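Local coordinates for nitrogenase molybdenum-iron protein alpha chain (Clostridium pasteurianum, PDB 4WES), which binds the iron-molybdenum cofactor, shares an [8Fe-7S] cluster with the beta chain and, with the iron protein, catalyses reduction of dinitrogen to ammonium, at residues 8-13 and 23-28; 18-23 and 42-47; 126-131 and 159-164; 208-213 and 227-232; 284-289 and 294-299. One frame throughout, in Å; residues are numbered along the deposited sequence.

Interaction 1: residues 8-13 and 23-28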
# COMPACT_ATOMS: atom_id res chain seq x y z
N GLU A 8 33.76 -25.90 25.88
CA GLU A 8 33.26 -24.53 25.92
C GLU A 8 31.74 -24.48 25.94
O GLU A 8 31.16 -23.68 26.64
CB GLU A 8 33.86 -23.75 24.75
CG GLU A 8 35.35 -23.57 24.93
CD GLU A 8 36.07 -23.05 23.71
OE1 GLU A 8 35.52 -23.14 22.60
OE2 GLU A 8 37.21 -22.57 23.87
N ILE A 9 31.12 -25.34 25.13
CA ILE A 9 29.66 -25.44 25.13
C ILE A 9 29.15 -25.95 26.49
O ILE A 9 28.15 -25.44 27.02
CB ILE A 9 29.15 -26.37 24.00
CG1 ILE A 9 29.39 -25.73 22.64
CG2 ILE A 9 27.68 -26.66 24.17
CD1 ILE A 9 29.25 -26.70 21.51
N LEU A 10 29.82 -26.95 27.04
CA LEU A 10 29.33 -27.57 28.26
C LEU A 10 29.49 -26.75 29.54
O LEU A 10 28.83 -27.03 30.54
CB LEU A 10 29.99 -28.93 28.45
CG LEU A 10 29.67 -30.05 27.48
CD1 LEU A 10 30.52 -31.28 27.71
CD2 LEU A 10 28.20 -30.44 27.53
N GLU A 11 30.40 -25.77 29.52
CA GLU A 11 30.87 -25.17 30.77
C GLU A 11 29.75 -24.63 31.64
O GLU A 11 29.79 -24.79 32.85
CB GLU A 11 31.90 -24.08 30.47
CG GLU A 11 32.39 -23.36 31.71
CD GLU A 11 33.24 -24.25 32.60
OE1 GLU A 11 33.41 -23.91 33.80
OE2 GLU A 11 33.74 -25.27 32.09
N LYS A 12 28.78 -23.95 31.04
CA LYS A 12 27.80 -23.20 31.84
C LYS A 12 26.66 -24.06 32.41
O LYS A 12 25.93 -23.63 33.33
CB LYS A 12 27.21 -22.05 31.00
CG LYS A 12 26.48 -20.99 31.78
CD LYS A 12 26.05 -19.86 30.85
CE LYS A 12 25.39 -18.70 31.58
NZ LYS A 12 24.86 -17.69 30.60
N TYR A 13 26.51 -25.27 31.88
CA TYR A 13 25.46 -26.15 32.36
C TYR A 13 25.67 -26.52 33.83
O TYR A 13 26.81 -26.76 34.26
CB TYR A 13 25.46 -27.43 31.57
CG TYR A 13 24.96 -27.39 30.14
CD1 TYR A 13 23.68 -26.95 29.82
CD2 TYR A 13 25.70 -27.96 29.12
CE1 TYR A 13 23.20 -26.98 28.53
CE2 TYR A 13 25.23 -28.01 27.82
CZ TYR A 13 23.98 -27.51 27.54
OH TYR A 13 23.45 -27.66 26.28
N GLY A 23 26.75 -36.23 26.25
CA GLY A 23 26.66 -37.29 25.26
C GLY A 23 26.04 -36.89 23.94
O GLY A 23 26.18 -37.60 22.94
N HIS A 24 25.34 -35.76 23.91
CA HIS A 24 24.67 -35.24 22.71
C HIS A 24 25.59 -34.41 21.81
O HIS A 24 25.14 -33.91 20.78
CB HIS A 24 23.46 -34.41 23.12
CG HIS A 24 22.40 -35.21 23.79
ND1 HIS A 24 21.24 -35.63 23.16
CD2 HIS A 24 22.33 -35.69 25.06
CE1 HIS A 24 20.51 -36.34 24.01
NE2 HIS A 24 21.15 -36.37 25.17
N ILE A 25 26.84 -34.23 22.23
CA ILE A 25 27.78 -33.38 21.51
C ILE A 25 29.02 -34.22 21.27
O ILE A 25 29.61 -34.72 22.23
CB ILE A 25 28.14 -32.12 22.33
CG1 ILE A 25 26.89 -31.33 22.65
CG2 ILE A 25 29.13 -31.26 21.56
CD1 ILE A 25 27.10 -30.32 23.75
N VAL A 26 29.42 -34.38 20.02
CA VAL A 26 30.60 -35.16 19.71
C VAL A 26 31.39 -34.48 18.63
O VAL A 26 30.84 -33.81 17.74
CB VAL A 26 30.30 -36.63 19.32
CG1 VAL A 26 29.69 -37.40 20.48
CG2 VAL A 26 29.41 -36.72 18.09
N ILE A 27 32.71 -34.64 18.70
CA ILE A 27 33.62 -34.11 17.70
C ILE A 27 34.19 -35.27 16.88
O ILE A 27 34.74 -36.22 17.43
CB ILE A 27 34.74 -33.24 18.35
CG1 ILE A 27 34.13 -32.01 19.06
CG2 ILE A 27 35.76 -32.81 17.30
CD1 ILE A 27 35.10 -31.20 19.93
N LYS A 28 34.05 -35.21 15.55
CA LYS A 28 34.62 -36.19 14.65
C LYS A 28 36.08 -35.83 14.44
O LYS A 28 36.37 -34.69 14.10
CB LYS A 28 33.89 -36.15 13.30
CG LYS A 28 34.48 -37.08 12.26
CD LYS A 28 33.67 -37.14 10.98
CE LYS A 28 34.30 -38.13 10.01
NZ LYS A 28 33.51 -38.39 8.78

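Interaction 2: residues 18-23 and 42-47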
# COMPACT_ATOMS: atom_id res chain seq x y z
N LYS A 18 24.89 -30.87 32.53
CA LYS A 18 26.15 -31.06 31.87
C LYS A 18 26.35 -32.54 31.57
O LYS A 18 26.71 -32.92 30.46
CB LYS A 18 27.29 -30.50 32.72
CG LYS A 18 28.61 -30.37 31.99
CD LYS A 18 29.71 -29.85 32.91
CE LYS A 18 30.93 -29.42 32.12
NZ LYS A 18 32.05 -28.97 33.01
N LYS A 19 26.11 -33.37 32.57
CA LYS A 19 26.30 -34.80 32.43
C LYS A 19 25.42 -35.37 31.33
O LYS A 19 25.89 -36.16 30.52
CB LYS A 19 26.00 -35.49 33.76
CG LYS A 19 26.23 -36.99 33.81
CD LYS A 19 25.95 -37.55 35.21
CE LYS A 19 25.86 -39.08 35.21
NZ LYS A 19 25.80 -39.65 36.59
N THR A 20 24.15 -34.97 31.28
CA THR A 20 23.26 -35.55 30.28
C THR A 20 23.51 -34.94 28.90
O THR A 20 23.45 -35.65 27.91
CB THR A 20 21.78 -35.56 30.74
OG1 THR A 20 21.00 -36.39 29.87
CG2 THR A 20 21.19 -34.17 30.77
N ARG A 21 23.84 -33.66 28.83
CA ARG A 21 24.10 -33.03 27.53
C ARG A 21 25.41 -33.46 26.89
O ARG A 21 25.50 -33.47 25.65
CB ARG A 21 24.05 -31.50 27.63
CG ARG A 21 22.68 -30.90 27.86
CD ARG A 21 21.75 -31.08 26.66
NE ARG A 21 22.26 -30.37 25.47
CZ ARG A 21 22.05 -30.76 24.22
NH1 ARG A 21 22.57 -30.06 23.23
NH2 ARG A 21 21.39 -31.89 23.96
N SER A 22 26.40 -33.85 27.67
CA SER A 22 27.70 -34.18 27.13
C SER A 22 27.60 -35.23 26.05
O SER A 22 28.28 -35.14 25.04
CB SER A 22 28.61 -34.70 28.24
OG SER A 22 29.91 -34.99 27.76
N GLY A 23 26.75 -36.23 26.25
CA GLY A 23 26.66 -37.29 25.26
C GLY A 23 26.04 -36.89 23.94
O GLY A 23 26.18 -37.60 22.94
N ARG A 42 14.69 -37.62 25.89
CA ARG A 42 13.82 -36.54 26.28
C ARG A 42 14.55 -35.19 26.21
O ARG A 42 15.77 -35.09 26.33
CB ARG A 42 13.25 -36.76 27.69
CG ARG A 42 14.27 -36.61 28.80
CD ARG A 42 13.59 -36.57 30.15
NE ARG A 42 13.13 -37.87 30.59
CZ ARG A 42 12.67 -38.13 31.81
NH1 ARG A 42 12.59 -37.17 32.71
NH2 ARG A 42 12.28 -39.36 32.12
N THR A 43 13.78 -34.14 25.98
CA THR A 43 14.30 -32.80 26.04
C THR A 43 14.52 -32.42 27.50
O THR A 43 13.68 -32.69 28.36
CB THR A 43 13.29 -31.80 25.45
OG1 THR A 43 12.80 -32.32 24.20
CG2 THR A 43 13.91 -30.45 25.26
N VAL A 44 15.64 -31.76 27.80
CA VAL A 44 15.81 -31.21 29.16
C VAL A 44 14.83 -30.05 29.35
O VAL A 44 14.83 -29.11 28.56
CB VAL A 44 17.26 -30.71 29.37
CG1 VAL A 44 17.39 -30.11 30.75
CG2 VAL A 44 18.26 -31.83 29.18
N PRO A 45 14.00 -30.10 30.39
CA PRO A 45 13.11 -28.97 30.63
C PRO A 45 13.85 -27.66 30.83
O PRO A 45 14.86 -27.62 31.54
CB PRO A 45 12.35 -29.39 31.90
CG PRO A 45 12.36 -30.89 31.84
CD PRO A 45 13.74 -31.20 31.34
N GLY A 46 13.36 -26.60 30.21
CA GLY A 46 13.85 -25.25 30.41
C GLY A 46 15.06 -24.83 29.59
O GLY A 46 15.52 -23.70 29.74
N ILE A 47 15.55 -25.71 28.70
CA ILE A 47 16.81 -25.51 28.00
C ILE A 47 16.70 -24.62 26.74
O ILE A 47 17.72 -24.25 26.18
CB ILE A 47 17.41 -26.92 27.75
CG1 ILE A 47 18.94 -26.87 27.79
CG2 ILE A 47 16.87 -27.50 26.46
CD1 ILE A 47 19.67 -28.18 28.01

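Interaction 3: residues 126-131 and 159-164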
# COMPACT_ATOMS: atom_id res chain seq x y z
N ALA A 126 -18.47 -33.83 13.76
CA ALA A 126 -17.54 -33.15 12.85
C ALA A 126 -17.17 -34.02 11.67
O ALA A 126 -17.03 -33.54 10.54
CB ALA A 126 -16.30 -32.71 13.60
N ILE A 127 -16.96 -35.32 11.92
CA ILE A 127 -16.68 -36.24 10.82
C ILE A 127 -17.84 -36.24 9.81
O ILE A 127 -17.64 -36.18 8.59
CB ILE A 127 -16.40 -37.66 11.32
CG1 ILE A 127 -15.10 -37.73 12.14
CG2 ILE A 127 -16.36 -38.68 10.18
CD1 ILE A 127 -15.00 -38.97 13.00
N HIS A 128 -19.07 -36.33 10.32
CA HIS A 128 -20.22 -36.31 9.43
C HIS A 128 -20.37 -34.98 8.70
O HIS A 128 -20.68 -34.99 7.51
CB HIS A 128 -21.49 -36.64 10.18
CG HIS A 128 -21.62 -38.09 10.50
ND1 HIS A 128 -22.30 -38.97 9.69
CD2 HIS A 128 -21.14 -38.83 11.53
CE1 HIS A 128 -22.23 -40.18 10.21
NE2 HIS A 128 -21.54 -40.13 11.34
N GLU A 129 -20.12 -33.84 9.35
CA GLU A 129 -20.14 -32.57 8.63
C GLU A 129 -19.09 -32.52 7.56
O GLU A 129 -19.37 -32.08 6.45
CB GLU A 129 -20.01 -31.39 9.60
CG GLU A 129 -21.26 -31.14 10.42
CD GLU A 129 -21.17 -30.02 11.45
OE1 GLU A 129 -20.11 -29.43 11.66
OE2 GLU A 129 -22.24 -29.74 12.05
N ALA A 130 -17.87 -33.00 7.86
CA ALA A 130 -16.83 -33.00 6.84
C ALA A 130 -17.22 -33.86 5.64
O ALA A 130 -16.99 -33.49 4.50
CB ALA A 130 -15.53 -33.50 7.43
N TYR A 131 -17.79 -35.04 5.91
CA TYR A 131 -18.19 -35.92 4.83
C TYR A 131 -19.27 -35.28 3.97
O TYR A 131 -19.16 -35.26 2.73
CB TYR A 131 -18.68 -37.27 5.41
CG TYR A 131 -19.23 -38.14 4.31
CD1 TYR A 131 -18.38 -38.75 3.40
CD2 TYR A 131 -20.58 -38.30 4.14
CE1 TYR A 131 -18.87 -39.48 2.33
CE2 TYR A 131 -21.08 -39.06 3.11
CZ TYR A 131 -20.23 -39.62 2.19
OH TYR A 131 -20.71 -40.37 1.15
N ALA A 159 -14.16 -45.79 13.44
CA ALA A 159 -14.69 -47.03 12.85
C ALA A 159 -16.20 -46.98 12.68
O ALA A 159 -16.76 -47.39 11.63
CB ALA A 159 -14.29 -48.23 13.68
N THR A 160 -16.88 -46.47 13.67
CA THR A 160 -18.35 -46.31 13.59
C THR A 160 -18.72 -45.36 12.45
O THR A 160 -19.62 -45.64 11.64
CB THR A 160 -18.89 -45.82 14.93
OG1 THR A 160 -18.62 -46.83 15.91
CG2 THR A 160 -20.38 -45.53 14.84
N ALA A 161 -18.03 -44.23 12.37
CA ALA A 161 -18.32 -43.26 11.33
C ALA A 161 -18.03 -43.82 9.94
O ALA A 161 -18.82 -43.61 9.00
CB ALA A 161 -17.54 -41.98 11.55
N SER A 162 -16.90 -44.50 9.79
CA SER A 162 -16.54 -45.04 8.48
C SER A 162 -17.60 -45.98 7.94
O SER A 162 -17.97 -45.93 6.76
CB SER A 162 -15.20 -45.78 8.57
OG SER A 162 -14.86 -46.35 7.31
N LYS A 163 -18.11 -46.83 8.83
CA LYS A 163 -19.17 -47.76 8.39
C LYS A 163 -20.41 -47.00 7.95
O LYS A 163 -21.08 -47.41 6.99
CB LYS A 163 -19.48 -48.72 9.52
CG LYS A 163 -20.46 -49.77 9.07
CD LYS A 163 -20.62 -50.97 9.99
CE LYS A 163 -21.75 -51.88 9.49
NZ LYS A 163 -21.95 -53.06 10.37
N GLU A 164 -20.75 -45.91 8.64
CA GLU A 164 -21.92 -45.11 8.28
C GLU A 164 -21.76 -44.34 6.97
O GLU A 164 -22.66 -44.34 6.12
CB GLU A 164 -22.28 -44.15 9.41
CG GLU A 164 -22.76 -44.83 10.67
CD GLU A 164 -23.26 -43.86 11.73
OE1 GLU A 164 -23.78 -42.81 11.27
OE2 GLU A 164 -23.16 -44.10 12.98

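Interaction 4: residues 208-213 and 227-232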
# COMPACT_ATOMS: atom_id res chain seq x y z
N TYR A 208 8.88 -49.56 -15.14
CA TYR A 208 9.85 -48.66 -14.52
C TYR A 208 9.26 -47.81 -13.41
O TYR A 208 9.50 -46.60 -13.32
CB TYR A 208 10.49 -47.77 -15.57
CG TYR A 208 11.05 -48.54 -16.75
CD1 TYR A 208 12.05 -49.49 -16.58
CD2 TYR A 208 10.56 -48.34 -18.01
CE1 TYR A 208 12.56 -50.20 -17.65
CE2 TYR A 208 11.04 -49.05 -19.08
CZ TYR A 208 12.04 -49.98 -18.89
OH TYR A 208 12.51 -50.65 -19.99
N SER A 209 8.49 -48.45 -12.55
CA SER A 209 7.77 -47.75 -11.48
C SER A 209 8.62 -47.61 -10.22
O SER A 209 9.17 -48.59 -9.71
CB SER A 209 6.46 -48.45 -11.16
OG SER A 209 5.44 -48.20 -12.12
N ILE A 210 8.69 -46.38 -9.75
CA ILE A 210 9.40 -46.05 -8.51
C ILE A 210 8.44 -45.25 -7.62
O ILE A 210 7.51 -44.61 -8.09
CB ILE A 210 10.68 -45.23 -8.81
CG1 ILE A 210 10.37 -43.87 -9.41
CG2 ILE A 210 11.59 -46.05 -9.69
CD1 ILE A 210 10.18 -42.78 -8.34
N ASN A 211 8.73 -45.26 -6.32
CA ASN A 211 8.12 -44.31 -5.39
C ASN A 211 9.21 -43.43 -4.79
O ASN A 211 10.32 -43.90 -4.59
CB ASN A 211 7.46 -44.99 -4.21
CG ASN A 211 6.30 -45.90 -4.57
OD1 ASN A 211 5.52 -45.63 -5.50
ND2 ASN A 211 6.23 -47.03 -3.85
N VAL A 212 8.87 -42.17 -4.50
CA VAL A 212 9.71 -41.34 -3.68
C VAL A 212 9.12 -41.28 -2.28
O VAL A 212 8.03 -40.77 -2.08
CB VAL A 212 9.93 -39.94 -4.24
CG1 VAL A 212 10.97 -39.18 -3.40
CG2 VAL A 212 10.36 -39.98 -5.69
N LEU A 213 9.81 -41.90 -1.33
CA LEU A 213 9.35 -41.99 0.05
C LEU A 213 9.98 -40.89 0.91
O LEU A 213 11.20 -40.65 0.83
CB LEU A 213 9.71 -43.34 0.66
CG LEU A 213 9.12 -44.61 0.02
CD1 LEU A 213 9.45 -45.80 0.90
CD2 LEU A 213 7.63 -44.48 -0.23
N ARG A 227 9.98 -34.04 -12.55
CA ARG A 227 10.27 -33.55 -13.90
C ARG A 227 11.44 -34.31 -14.50
O ARG A 227 11.39 -34.76 -15.67
CB ARG A 227 10.60 -32.05 -13.82
CG ARG A 227 10.87 -31.40 -15.17
CD ARG A 227 11.26 -29.95 -15.04
NE ARG A 227 12.54 -29.76 -14.38
CZ ARG A 227 13.73 -29.95 -14.95
NH1 ARG A 227 13.82 -30.29 -16.23
NH2 ARG A 227 14.84 -29.84 -14.24
N VAL A 228 12.51 -34.44 -13.72
CA VAL A 228 13.72 -35.11 -14.20
C VAL A 228 13.53 -36.61 -14.31
O VAL A 228 13.94 -37.23 -15.29
CB VAL A 228 14.95 -34.75 -13.33
CG1 VAL A 228 16.17 -35.52 -13.71
CG2 VAL A 228 15.22 -33.28 -13.52
N LEU A 229 12.88 -37.22 -13.33
CA LEU A 229 12.65 -38.67 -13.36
C LEU A 229 11.80 -39.04 -14.56
O LEU A 229 12.08 -40.05 -15.25
CB LEU A 229 11.99 -39.13 -12.06
CG LEU A 229 12.86 -39.03 -10.82
CD1 LEU A 229 12.06 -39.29 -9.55
CD2 LEU A 229 14.05 -39.95 -10.92
N GLU A 230 10.76 -38.27 -14.83
CA GLU A 230 9.89 -38.57 -15.96
C GLU A 230 10.61 -38.34 -17.30
O GLU A 230 10.36 -39.10 -18.26
CB GLU A 230 8.60 -37.74 -15.84
CG GLU A 230 7.75 -38.27 -14.68
CD GLU A 230 6.55 -37.42 -14.27
OE1 GLU A 230 5.73 -37.96 -13.48
OE2 GLU A 230 6.37 -36.26 -14.73
N LYS A 231 11.51 -37.35 -17.38
CA LYS A 231 12.31 -37.16 -18.59
C LYS A 231 13.18 -38.39 -18.90
O LYS A 231 13.35 -38.76 -20.07
CB LYS A 231 13.25 -35.95 -18.46
CG LYS A 231 12.70 -34.60 -18.81
CD LYS A 231 13.74 -33.52 -18.52
CE LYS A 231 14.83 -33.51 -19.55
NZ LYS A 231 15.56 -32.22 -19.50
N ILE A 232 13.70 -39.03 -17.86
CA ILE A 232 14.54 -40.20 -18.06
C ILE A 232 13.68 -41.40 -18.49
O ILE A 232 14.15 -42.28 -19.26
CB ILE A 232 15.33 -40.49 -16.79
CG1 ILE A 232 16.36 -39.37 -16.57
CG2 ILE A 232 16.00 -41.84 -16.90
CD1 ILE A 232 16.97 -39.35 -15.19

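Interaction 5: residues 284-289 and 294-299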
# COMPACT_ATOMS: atom_id res chain seq x y z
N CYS A 284 18.14 -42.20 -1.26
CA CYS A 284 18.35 -41.23 -2.34
C CYS A 284 18.63 -39.85 -1.75
O CYS A 284 18.36 -39.59 -0.57
CB CYS A 284 17.13 -41.12 -3.26
SG CYS A 284 15.62 -40.46 -2.50
N ASN A 285 19.17 -38.97 -2.57
CA ASN A 285 19.26 -37.57 -2.19
C ASN A 285 19.16 -36.72 -3.43
O ASN A 285 20.12 -36.60 -4.20
CB ASN A 285 20.54 -37.27 -1.44
CG ASN A 285 20.56 -35.83 -0.98
OD1 ASN A 285 19.53 -35.18 -0.96
ND2 ASN A 285 21.72 -35.33 -0.58
N PHE A 286 18.00 -36.11 -3.61
CA PHE A 286 17.76 -35.24 -4.75
C PHE A 286 18.14 -33.77 -4.48
O PHE A 286 17.77 -32.90 -5.25
CB PHE A 286 16.29 -35.32 -5.20
CG PHE A 286 15.95 -36.61 -5.88
CD1 PHE A 286 15.32 -37.65 -5.21
CD2 PHE A 286 16.23 -36.77 -7.22
CE1 PHE A 286 15.03 -38.83 -5.88
CE2 PHE A 286 15.91 -37.94 -7.87
CZ PHE A 286 15.31 -38.97 -7.20
N ILE A 287 18.93 -33.51 -3.44
CA ILE A 287 19.39 -32.16 -3.17
C ILE A 287 20.89 -32.05 -3.49
O ILE A 287 21.71 -32.86 -3.03
CB ILE A 287 19.08 -31.78 -1.72
CG1 ILE A 287 17.57 -31.90 -1.48
CG2 ILE A 287 19.54 -30.37 -1.44
CD1 ILE A 287 17.14 -32.06 -0.05
N GLY A 288 21.23 -31.07 -4.33
CA GLY A 288 22.58 -30.84 -4.77
C GLY A 288 22.92 -31.59 -6.03
O GLY A 288 22.49 -32.73 -6.21
N VAL A 289 23.75 -31.01 -6.88
CA VAL A 289 24.12 -31.70 -8.13
C VAL A 289 24.72 -33.05 -7.82
O VAL A 289 24.36 -34.06 -8.44
CB VAL A 289 25.14 -30.86 -8.93
CG1 VAL A 289 25.66 -31.62 -10.13
CG2 VAL A 289 24.51 -29.56 -9.41
N GLU A 294 24.39 -38.85 -8.28
CA GLU A 294 24.65 -40.16 -7.65
C GLU A 294 23.34 -40.95 -7.54
O GLU A 294 23.32 -42.15 -7.82
CB GLU A 294 25.28 -39.98 -6.26
CG GLU A 294 25.47 -41.26 -5.49
CD GLU A 294 26.24 -41.06 -4.20
OE1 GLU A 294 25.94 -40.10 -3.45
OE2 GLU A 294 27.15 -41.86 -3.93
N THR A 295 22.26 -40.28 -7.13
CA THR A 295 20.96 -40.94 -7.00
C THR A 295 20.53 -41.53 -8.35
O THR A 295 20.13 -42.69 -8.43
CB THR A 295 19.91 -39.92 -6.53
OG1 THR A 295 20.23 -39.45 -5.21
CG2 THR A 295 18.53 -40.56 -6.52
N LEU A 296 20.57 -40.73 -9.39
CA LEU A 296 20.11 -41.17 -10.70
C LEU A 296 20.97 -42.33 -11.19
O LEU A 296 20.48 -43.27 -11.81
CB LEU A 296 20.13 -40.02 -11.70
CG LEU A 296 19.14 -38.88 -11.41
CD1 LEU A 296 19.37 -37.75 -12.41
CD2 LEU A 296 17.71 -39.38 -11.49
N ARG A 297 22.28 -42.26 -10.96
CA ARG A 297 23.16 -43.34 -11.37
C ARG A 297 22.92 -44.62 -10.55
O ARG A 297 22.95 -45.72 -11.10
CB ARG A 297 24.62 -42.89 -11.33
CG ARG A 297 24.93 -41.91 -12.45
CD ARG A 297 26.29 -41.29 -12.34
NE ARG A 297 26.54 -40.51 -13.52
CZ ARG A 297 27.51 -39.61 -13.64
NH1 ARG A 297 28.29 -39.33 -12.61
NH2 ARG A 297 27.67 -38.98 -14.79
N ASP A 298 22.59 -44.48 -9.28
CA ASP A 298 22.26 -45.66 -8.46
C ASP A 298 20.97 -46.31 -8.96
O ASP A 298 20.85 -47.55 -9.02
CB ASP A 298 22.07 -45.26 -7.00
CG ASP A 298 23.37 -44.97 -6.26
OD1 ASP A 298 24.45 -45.41 -6.71
OD2 ASP A 298 23.28 -44.41 -5.16
N MET A 299 19.99 -45.48 -9.29
CA MET A 299 18.71 -45.98 -9.79
C MET A 299 18.94 -46.74 -11.09
O MET A 299 18.42 -47.85 -11.29
CB MET A 299 17.74 -44.83 -10.06
CG MET A 299 17.26 -44.15 -8.81
SD MET A 299 16.24 -42.72 -9.21
CE MET A 299 14.81 -43.57 -9.88

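Interaction 1: residues 8-13 and 23-28
I25 meets I9 and L10 through a single methyl, and the contact between the two segments is wholly apolar. The delta methyl of I25 reaches from the strand to I9 and L10 of helix 5-10. I25 CD1 lies 3.7 Å from I9 CG2. It lies 3.9 Å from L10 CD2, one residue further along the helix. I9 and L10 therefore offer one methyl each to the same partner. The I9 methyl is turned that way because CG2 is anti to the backbone N, while CG1 lies beside that N (chi1 -69°). I9 and I25 meet at a slant, while L10 and I25 pass alongside each other in opposite directions. All three side chains are buried.

Two backbone oxygens of the touching residues are bonded outside the segments: I9 O accepts from H447 NE2, and I25 O from K6 NZ. Past L10 the chain makes a type I beta turn to Y13, closed by Y13 N to L10 O at 3.2 Å.

I9 also packs on V451 of helix 446-456 and on I441 of strand 439-441. Strand 25-27 pairs antiparallel with that strand, at one end of a mixed sheet whose other strand pairs are parallel. The contact is thus helix-on-sheet packing, in which the N-terminal helix 5-10 lies against strand 25-27, outermost in that sheet within this chain.

Interaction 2: residues 18-23 and 42-47
R21 and I47 form the close part of this contact. The aliphatic stem of R21 passes I47 at a slant, with R21 CD 3.8 Å from I47 CD1. R21 CG is 4.1 Å from the same I47 CD1. The R21 chain bends at both chi2 (-68°) and chi3 (-63°), which leaves its methylenes against I47. Its guanidinium goes on to D448 in a salt bridge and to D442 O and Y13 OH in hydrogen bonds. I47 belongs to a type II beta turn, V44 to I47, with G46 at a positive phi of 84°. The closing bond of this turn, I47 N to V44 O, is weak. I47 O is bonded to Y95 OH of the beta chain, so the turn also lies at the subunit interface.

The other side is looser. T20 is exposed and meets V44 tip to tip, with T20 CG2 4.1 Å from V44 CG2. T20 and I47 are each modelled in two conformers, so their distances describe one of them.

Interaction 3: residues 126-131 and 159-164
I127 and A161 join two neighbouring helices of a Rossmann-like alpha/beta domain, where a parallel sheet has helices packed on it. Helix 120-134 precedes strand 138-143, and helix 154-165 connects that strand to strand 169-172. The segments run in the same general direction, with axes 10.6 Å apart at closest and 32° between them.

On the buried side, I127 CG2 lies 3.8 Å from A161 CB. This branch is anti to the backbone N (chi1 -66°), which sets its methyl toward A161. I127 CD1 is 4.2 Å from the same A161 CB, so both methyls of I127 come to the alanine methyl from the same side. I127 also packs on I72, I139 and V141 of the sheet strands and on V157. It thus packs at once on the other helix and on the sheet.

On the outer side, H128 and E164 reach across the groove. Their side chains cross at about a right angle, and the ring and carboxylate planes are 48° apart. E164 OE1 stands at the ring edge, near its plane, 3.2 Å from H128 CE1. H128 NE2 is 3.5 Å from E164 OE1, but the angle is too poor for a hydrogen bond.

The inner half is therefore purely apolar. The H128-E164 pair could gain an electrostatic attraction if the histidine were protonated, though solvent near exposed E164 would probably weaken it.

Interaction 4: residues 208-213 and 227-232
Strand 209-213 and helix segment 227-232 come closest at I210 and L229, whose CA atoms are 9.4 Å apart. The distance is bridged by side chains alone. L229 points at the strand and brings CD1 up to two residues of it. L229 CD1 is 4.1 Å from I210 CD1. It is 4.3 Å from V212 CG2, two residues on along the same face of the strand. I210 has its CG1 between the backbone N and carbonyl carbon (chi1 65°), and this branch carries CD1 to the helix. The I210 and L229 side chains are inclined to one another.

Strand 209-215, helix 221-232 and strand 235-239 make a beta-alpha-beta unit. I210 and L229 both also touch V236 of the second strand. V212 lies about 9 Å, side chain to side chain, from C262, a ligand of the iron-molybdenum cofactor.

The touching groups are all buried methyls. The contact therefore rests on dispersion and the exclusion of water, without polar direction.

Interaction 5: residues 284-289 and 294-299
The F286 ring has the T295 methyl over one face and an L296 methyl at its edge. T295 CG2 sits 4.0 Å from the ring centroid, 25° off the normal, in a CH-pi contact displaced toward the rim. Its nearest ring atom is F286 CZ, at 3.7 Å. L296 CD2 is near the ring plane, 4.3 Å from F286 CE2. M299 SD approaches obliquely and lies 4.4 Å from F286 CZ. M225 and L259 also pack on F286.

T295 serves both chemistries. Its CG2 is anti to the backbone N, while OG1 lies beside that N (chi1 -65°). The methyl also touches C284, with T295 CG2 3.6 Å from C284 CB. The hydroxyl accepts from the loop backbone: N285 N to T295 OG1 is 2.9 Å and nearly straight at 168°. The same hydroxyl is bonded to G291 O, one turn back in the helix.

N285 shapes this strand-to-helix connection through an Asx turn. I287 N is 3.0 Å from N285 OD1, the donor standing above the plane of the amide carbonyl. Q261 NE2 is a second donor to that oxygen. G288 then takes the N-cap position of helix 289-303. The N285 side chain is about 10 Å from the iron-sulfur-molybdenum cluster.

The buried T295 hydroxyl is satisfied by two backbone groups. It ties the start of the loop, just after strand 281-283, to the helix that follows, while its methyl packs on the F286 ring and C284.

In the fold
Interactions 1 and 2 share G23 and the N-terminal region, and L10 packs on K18 and S22 between them. Interaction 1 is buried and apolar. Interaction 2 is partly exposed. Segments of both also touch the beta chain. Interactions 4 and 5 lie about 12 Å apart between centres and form one buried core. L229 packs on F286, L296 and M299, so helices 221-232 and 289-303 meet there. Interaction 4 is purely apolar, while interaction 5 adds a buried hydrogen bond. Interaction 3 stands apart, about 51 Å from interaction 1 between centres. It joins two helices packed on another sheet, with a histidine-carboxylate contact on its outer side.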